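Local structure of MccB protein (Escherichia coli, 6OM4) at residues K117-C123 and E141-D146; Q158-S162 and V173-L178. The protein activates the N-formylated MccA heptapeptide with ATP and attaches the nucleotide through a phosphoramidate linkage during biosynthesis of the Trojan horse antibiotic microcin C7. All blocks are in the same frame, centred on the assembly; numbering follows the deposited sequence.

Both contacts are buried and belong to the nucleotide-binding half of the ThiF-type fold. Contact 1 is in the interior of the sheet, between flanking strands; contact 2 lies on the helical layer beside it, where Val159 and Ser162 of its loop are exposed. Contact 1 pairs two parallel strands by backbone hydrogen bonds, with apolar side chains meeting on both faces, and ends in a carboxylate that grips the ribose of the adenosine ligand. Contact 2 sets a loop turn against helix 170-181, with apolar side chains doing the work and a glutamine reaching the pyrophosphate. Ile174 connects them: its CD1 packs 3.5 Å from Cys123 CB, and Leu144 also leans on this helix.

Contact 1 of 2, residues K117-C123 and E141-D146; sequences KVVILGC and EIILID. With ND7 (5'-O-[(S)-amino(hydroxy)phosphoryl]adenosine), chain M.
Asp146 and Cys123 meet at the C-terminal ends of two parallel strands, where the Asp146 carboxylate serves protein and ligand at once. Its OD2 accepts the Cys123 N-H at 2.7 Å through the anti lone pair, and the same oxygen receives the ribose hydroxyl O3' of the phosphoramidate adenosine, also at 2.7 Å. The other oxygen, OD1, takes O2' of the ribose and the backbone N-H of Asp148. With both oxygens engaged the carboxylate can hardly rotate, and each ribose hydroxyl has an oxygen of its own. The CA of Gly122 comes up beside the ribose at its ring oxygen, 3.5 Å from O4', an approach that the lack of a side chain allows.

Behind this end the strands run in register, joined by five backbone hydrogen bonds from Val118 N to Gly122 N. On one face Leu121 brings CD1 to 3.8 Å from Ile145 CG2, the two side chains crossing at a slant. With CG1 of Ile145 anti to its own carbonyl carbon (chi1 -46°), and so beside the backbone N, CD1 is carried back toward the strand start, 3.6 Å from Val119 CG1. Further along that face Lys117 and Glu141 extend side by side, CE 3.6 Å from OE2, while the ammonium stays short of a salt bridge. On the other face Ile120 CG1 touches both Ile142 CG2 and Leu144 CD2, which lie to the same side of it; the Ile142 side chain crosses it at a slant and that of Leu144 runs alongside. Cys123 SG rests on Leu144 CB.

The strands and the intervening helix 125-136 form the first beta-alpha-beta unit of a Rossmann-type fold, its glycine-rich turn beginning at Gly122. In the sheet, strand 117-121 is flanked by 208-211 and strand 141-146 by 186-191, while helix 170-181 covers Cys123 and Leu144.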
loop_
_atom_site.group_PDB
_atom_site.type_symbol
_atom_site.label_atom_id
_atom_site.label_comp_id
_atom_site.label_asym_id
_atom_site.label_seq_id
_atom_site.Cartn_x
_atom_site.Cartn_y
_atom_site.Cartn_z
ATOM N N LYS A 117 -11.861 -3.831 8.185
ATOM C CA LYS A 117 -11.631 -2.884 9.258
ATOM C C LYS A 117 -10.136 -2.628 9.373
ATOM O O LYS A 117 -9.311 -3.570 9.499
ATOM C CB LYS A 117 -12.232 -3.466 10.541
ATOM C CG LYS A 117 -12.076 -2.643 11.810
ATOM C CD LYS A 117 -12.523 -3.437 13.062
ATOM C CE LYS A 117 -13.107 -2.513 14.104
ATOM N NZ LYS A 117 -13.259 -3.169 15.423
ATOM N N VAL A 118 -9.752 -1.342 9.353
ATOM C CA VAL A 118 -8.373 -0.987 9.489
ATOM C C VAL A 118 -8.207 -0.021 10.676
ATOM O O VAL A 118 -8.982 0.921 10.805
ATOM C CB VAL A 118 -7.828 -0.356 8.184
ATOM C CG1 VAL A 118 -6.413 0.142 8.354
ATOM C CG2 VAL A 118 -7.946 -1.338 7.003
ATOM N N VAL A 119 -7.135 -0.215 11.458
ATOM C CA VAL A 119 -6.715 0.670 12.544
ATOM C C VAL A 119 -5.581 1.543 12.023
ATOM O O VAL A 119 -4.624 1.052 11.453
ATOM C CB VAL A 119 -6.250 -0.131 13.777
ATOM C CG1 VAL A 119 -5.527 0.745 14.776
ATOM C CG2 VAL A 119 -7.397 -0.850 14.425
ATOM N N ILE A 120 -5.729 2.852 12.196
ATOM C CA ILE A 120 -4.638 3.799 11.977
ATOM C C ILE A 120 -4.096 4.199 13.363
ATOM O O ILE A 120 -4.717 5.020 14.089
ATOM C CB ILE A 120 -5.134 5.031 11.196
ATOM C CG1 ILE A 120 -5.946 4.636 9.959
ATOM C CG2 ILE A 120 -3.980 5.956 10.853
ATOM C CD1 ILE A 120 -5.118 4.097 8.831
ATOM N N LEU A 121 -2.935 3.651 13.708
ATOM C CA LEU A 121 -2.297 3.938 14.991
ATOM C C LEU A 121 -1.277 5.053 14.743
ATOM O O LEU A 121 -0.161 4.800 14.255
ATOM C CB LEU A 121 -1.678 2.658 15.564
ATOM C CG LEU A 121 -0.946 2.823 16.898
ATOM C CD1 LEU A 121 -1.798 3.532 17.938
ATOM C CD2 LEU A 121 -0.476 1.472 17.423
ATOM N N GLY A 122 -1.714 6.287 15.022
ATOM C CA GLY A 122 -0.951 7.474 14.728
ATOM C C GLY A 122 -1.542 8.194 13.545
ATOM O O GLY A 122 -1.523 7.665 12.432
ATOM N N CYS A 123 -1.963 9.436 13.798
ATOM C CA CYS A 123 -2.731 10.305 12.888
ATOM C C CYS A 123 -1.944 11.566 12.517
ATOM O O CYS A 123 -2.508 12.634 12.330
ATOM C CB CYS A 123 -4.049 10.697 13.543
ATOM S SG CYS A 123 -5.233 9.323 13.634
ATOM N N GLU A 141 -14.434 0.364 7.312
ATOM C CA GLU A 141 -14.324 0.814 8.693
ATOM C C GLU A 141 -12.891 1.199 9.022
ATOM O O GLU A 141 -12.001 0.397 8.899
ATOM C CB GLU A 141 -14.800 -0.239 9.691
ATOM C CG GLU A 141 -15.101 0.367 11.044
ATOM C CD GLU A 141 -15.652 -0.583 12.096
ATOM O OE1 GLU A 141 -16.073 -1.719 11.723
ATOM O OE2 GLU A 141 -15.659 -0.182 13.285
ATOM N N ILE A 142 -12.722 2.456 9.453
ATOM C CA ILE A 142 -11.454 3.009 9.810
ATOM C C ILE A 142 -11.510 3.503 11.271
ATOM O O ILE A 142 -12.418 4.263 11.671
ATOM C CB ILE A 142 -11.049 4.142 8.845
ATOM C CG1 ILE A 142 -11.004 3.660 7.389
ATOM C CG2 ILE A 142 -9.741 4.748 9.305
ATOM C CD1 ILE A 142 -10.586 4.745 6.401
ATOM N N ILE A 143 -10.533 3.052 12.075
ATOM C CA ILE A 143 -10.418 3.429 13.496
ATOM C C ILE A 143 -9.164 4.277 13.633
ATOM O O ILE A 143 -8.084 3.812 13.301
ATOM C CB ILE A 143 -10.317 2.212 14.429
ATOM C CG1 ILE A 143 -11.320 1.117 14.082
ATOM C CG2 ILE A 143 -10.405 2.664 15.888
ATOM C CD1 ILE A 143 -12.727 1.539 14.086
ATOM N N LEU A 144 -9.342 5.525 14.064
ATOM C CA LEU A 144 -8.267 6.470 14.214
ATOM C C LEU A 144 -7.845 6.572 15.684
ATOM O O LEU A 144 -8.662 6.870 16.563
ATOM C CB LEU A 144 -8.740 7.837 13.716
ATOM C CG LEU A 144 -9.349 7.858 12.330
ATOM C CD1 LEU A 144 -10.054 9.172 12.118
ATOM C CD2 LEU A 144 -8.279 7.611 11.276
ATOM N N ILE A 145 -6.549 6.397 15.929
ATOM C CA ILE A 145 -5.972 6.440 17.288
ATOM C C ILE A 145 -4.851 7.473 17.349
ATOM O O ILE A 145 -3.821 7.368 16.664
ATOM C CB ILE A 145 -5.460 5.044 17.692
ATOM C CG1 ILE A 145 -6.514 3.989 17.331
ATOM C CG2 ILE A 145 -5.060 5.000 19.169
ATOM C CD1 ILE A 145 -6.160 2.569 17.795
ATOM N N ASP A 146 -5.035 8.434 18.248
ATOM C CA ASP A 146 -4.031 9.450 18.532
ATOM C C ASP A 146 -4.522 10.189 19.768
ATOM O O ASP A 146 -5.704 10.101 20.105
ATOM C CB ASP A 146 -3.836 10.412 17.348
ATOM C CG ASP A 146 -2.428 11.000 17.225
ATOM O OD1 ASP A 146 -1.895 11.549 18.235
ATOM O OD2 ASP A 146 -1.833 10.862 16.128
HETATM O O1A ND7 M . 5.129 12.783 13.931
HETATM P PA ND7 M . 4.381 12.159 12.788
HETATM O O2A ND7 M . 4.026 13.047 11.604
HETATM N N3A ND7 M . 5.400 10.903 12.269
HETATM O "O5'" ND7 M . 3.015 11.483 13.227
HETATM C "C5'" ND7 M . 3.095 10.551 14.347
HETATM C "C4'" ND7 M . 1.667 10.522 14.950
HETATM C "C3'" ND7 M . 1.431 11.857 15.736
HETATM O "O3'" ND7 M . 0.239 12.459 15.410
HETATM C "C2'" ND7 M . 1.623 11.365 17.233
HETATM O "O2'" ND7 M . 0.714 12.105 18.136
HETATM C "C1'" ND7 M . 1.258 10.076 17.230
HETATM O "O4'" ND7 M . 1.638 9.510 15.759
HETATM N N9 ND7 M . 1.933 9.197 18.142
HETATM C C4 ND7 M . 1.334 8.328 19.003
HETATM C C5 ND7 M . 2.312 7.675 19.664
HETATM N N7 ND7 M . 3.506 8.123 19.210
HETATM C C8 ND7 M . 3.256 9.028 18.283
HETATM N N3 ND7 M . 0.032 8.076 19.253
HETATM C C2 ND7 M . -0.280 7.176 20.136
HETATM N N1 ND7 M . 0.667 6.526 20.820
HETATM C C6 ND7 M . 1.938 6.738 20.604
HETATM N N6 ND7 M . 2.946 6.018 21.362
#

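Contact 2 of 2, residues Q158-S162 and V173-L178; sequences QVLFS and VIKREL. With POP (pyrophosphate 2-), chain G.
Val173 begins the helical side of this contact by leaning on the ring of Phe161, its CG1 3.6 Å from CD1. Ile174 continues along the ring, with CG1 3.7 Å from Phe161 CE1; both aliphatic groups approach obliquely. Phe161 turns its ring back to the helix because CG is anti to the carbonyl carbon (chi1 -57°). The CG2 branch of Ile174 goes to a different partner, Leu160 CD1, at 3.8 Å, the two side chains crossing at about a right angle. One isoleucine thus separates its two branches between neighbouring loop residues.

Arg176 holds its guanidinium side-on to the next residue. Its NE donates to Glu177 OE2 at 2.7 Å and NH2 reaches the same oxygen, which lies in the guanidinium plane, while NH2 also bridges to Asp165. Glu177 bends at chi2 (-59°), and its CG passes 3.4 Å from the carbonyl oxygen of Leu160; its CB rests against Leu160 CB. Lys180 and Arg181 add further salt bridges to the carboxylate. Leu178 closes the segment, CD2 lying 4.1 Å from Leu160 CD1, so that this methyl of Leu160 is shared by residues one helical turn apart.

The loop is itself folded as a type I beta turn from Gln158 to Phe161, and Asn128 of helix 125-136 accepts the Leu160 N-H. At its start Gln158 makes no contact with residues 173-178; its extended chain runs to the pyrophosphate, where NE2 donates to O4 at 2.9 Å, and OE1 takes NZ of Lys170, at the start of the same helix, which also binds the pyrophosphate. The chemistry is therefore divided, with apolar packing by Leu160 and Phe161 fixing the turn on the helix and the preceding amide turned to the phosphates, consistent with a turn that helps position Gln158 for ATP.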
loop_
_atom_site.group_PDB
_atom_site.type_symbol
_atom_site.label_atom_id
_atom_site.label_comp_id
_atom_site.label_asym_id
_atom_site.label_seq_id
_atom_site.Cartn_x
_atom_site.Cartn_y
_atom_site.Cartn_z
ATOM N N GLN A 158 0.538 17.033 6.803
ATOM C CA GLN A 158 -0.667 16.435 7.374
ATOM C C GLN A 158 -1.851 17.041 6.632
ATOM O O GLN A 158 -2.467 17.991 7.080
ATOM C CB GLN A 158 -0.687 16.585 8.900
ATOM C CG GLN A 158 0.503 15.868 9.518
ATOM C CD GLN A 158 0.690 15.817 11.015
ATOM O OE1 GLN A 158 -0.236 15.975 11.794
ATOM N NE2 GLN A 158 1.940 15.656 11.432
ATOM N N VAL A 159 -2.088 16.469 5.448
ATOM C CA VAL A 159 -2.779 17.076 4.348
ATOM C C VAL A 159 -4.257 17.314 4.660
ATOM O O VAL A 159 -4.861 18.122 4.032
ATOM C CB VAL A 159 -2.588 16.229 3.072
ATOM C CG1 VAL A 159 -3.221 14.854 3.163
ATOM C CG2 VAL A 159 -3.071 16.988 1.857
ATOM N N LEU A 160 -4.828 16.578 5.622
ATOM C CA LEU A 160 -6.231 16.787 5.923
ATOM C C LEU A 160 -6.489 17.971 6.855
ATOM O O LEU A 160 -7.694 18.384 6.980
ATOM C CB LEU A 160 -6.792 15.519 6.522
ATOM C CG LEU A 160 -6.666 14.270 5.658
ATOM C CD1 LEU A 160 -7.200 13.092 6.431
ATOM C CD2 LEU A 160 -7.394 14.444 4.335
ATOM N N PHE A 161 -5.426 18.646 7.318
ATOM C CA PHE A 161 -5.535 19.717 8.300
ATOM C C PHE A 161 -5.386 21.076 7.603
ATOM O O PHE A 161 -4.575 21.247 6.719
ATOM C CB PHE A 161 -4.507 19.588 9.423
ATOM C CG PHE A 161 -4.528 18.290 10.201
ATOM C CD1 PHE A 161 -5.688 17.565 10.321
ATOM C CD2 PHE A 161 -3.382 17.824 10.836
ATOM C CE1 PHE A 161 -5.706 16.371 11.037
ATOM C CE2 PHE A 161 -3.391 16.616 11.523
ATOM C CZ PHE A 161 -4.554 15.905 11.633
ATOM N N SER A 162 -6.177 22.033 8.075
ATOM C CA SER A 162 -6.130 23.447 7.602
ATOM C C SER A 162 -5.700 24.368 8.752
ATOM O O SER A 162 -5.626 23.948 9.942
ATOM C CB SER A 162 -7.479 23.817 7.058
ATOM O OG SER A 162 -7.712 23.086 5.865
ATOM N N VAL A 173 -10.478 15.852 13.386
ATOM C CA VAL A 173 -10.389 16.467 12.096
ATOM C C VAL A 173 -10.196 15.430 10.983
ATOM O O VAL A 173 -10.825 15.561 9.944
ATOM C CB VAL A 173 -9.304 17.540 12.093
ATOM C CG1 VAL A 173 -9.177 18.194 10.733
ATOM C CG2 VAL A 173 -9.602 18.554 13.179
ATOM N N ILE A 174 -9.347 14.426 11.193
ATOM C CA ILE A 174 -9.263 13.349 10.196
ATOM C C ILE A 174 -10.662 12.764 9.954
ATOM O O ILE A 174 -11.082 12.620 8.788
ATOM C CB ILE A 174 -8.237 12.265 10.556
ATOM C CG1 ILE A 174 -6.846 12.891 10.667
ATOM C CG2 ILE A 174 -8.308 11.141 9.537
ATOM C CD1 ILE A 174 -5.702 11.929 10.695
ATOM N N LYS A 175 -11.402 12.449 11.024
ATOM C CA LYS A 175 -12.710 11.843 10.846
ATOM C C LYS A 175 -13.599 12.756 9.997
ATOM O O LYS A 175 -14.280 12.309 9.082
ATOM C CB LYS A 175 -13.397 11.548 12.183
ATOM C CG LYS A 175 -14.831 11.082 12.014
ATOM C CD LYS A 175 -15.433 10.578 13.265
ATOM C CE LYS A 175 -16.791 9.955 13.016
ATOM N NZ LYS A 175 -17.570 9.932 14.271
ATOM N N ARG A 176 -13.611 14.063 10.310
ATOM C CA ARG A 176 -14.495 15.001 9.576
ATOM C C ARG A 176 -14.119 14.977 8.083
ATOM O O ARG A 176 -14.956 14.886 7.216
ATOM C CB ARG A 176 -14.379 16.407 10.181
ATOM C CG ARG A 176 -15.075 17.510 9.400
ATOM C CD ARG A 176 -14.665 18.898 9.869
ATOM N NE ARG A 176 -13.438 19.365 9.232
ATOM C CZ ARG A 176 -12.506 20.129 9.794
ATOM N NH1 ARG A 176 -12.584 20.483 11.071
ATOM N NH2 ARG A 176 -11.470 20.528 9.081
ATOM N N GLU A 177 -12.819 15.017 7.808
ATOM C CA GLU A 177 -12.327 15.150 6.442
ATOM C C GLU A 177 -12.505 13.848 5.640
ATOM O O GLU A 177 -12.725 13.903 4.453
ATOM C CB GLU A 177 -10.890 15.669 6.495
ATOM C CG GLU A 177 -10.840 17.110 6.976
ATOM C CD GLU A 177 -11.619 18.112 6.131
ATOM O OE1 GLU A 177 -11.574 18.032 4.866
ATOM O OE2 GLU A 177 -12.296 18.985 6.760
ATOM N N LEU A 178 -12.421 12.690 6.305
ATOM C CA LEU A 178 -12.598 11.420 5.665
ATOM C C LEU A 178 -14.064 11.301 5.257
ATOM O O LEU A 178 -14.374 10.872 4.174
ATOM C CB LEU A 178 -12.199 10.257 6.589
ATOM C CG LEU A 178 -10.703 10.058 6.889
ATOM C CD1 LEU A 178 -10.489 8.734 7.595
ATOM C CD2 LEU A 178 -9.868 10.124 5.622
HETATM P P1 POP G . 6.069 16.559 14.577
HETATM O O1 POP G . 6.578 17.206 13.289
HETATM O O2 POP G . 6.720 15.221 14.878
HETATM O O3 POP G . 6.010 17.471 15.795
HETATM O O POP G . 4.548 16.265 14.158
HETATM P P2 POP G . 3.474 15.386 15.016
HETATM O O4 POP G . 2.666 14.623 14.009
HETATM O O5 POP G . 4.211 14.508 15.976
HETATM O O6 POP G . 2.568 16.340 15.662
#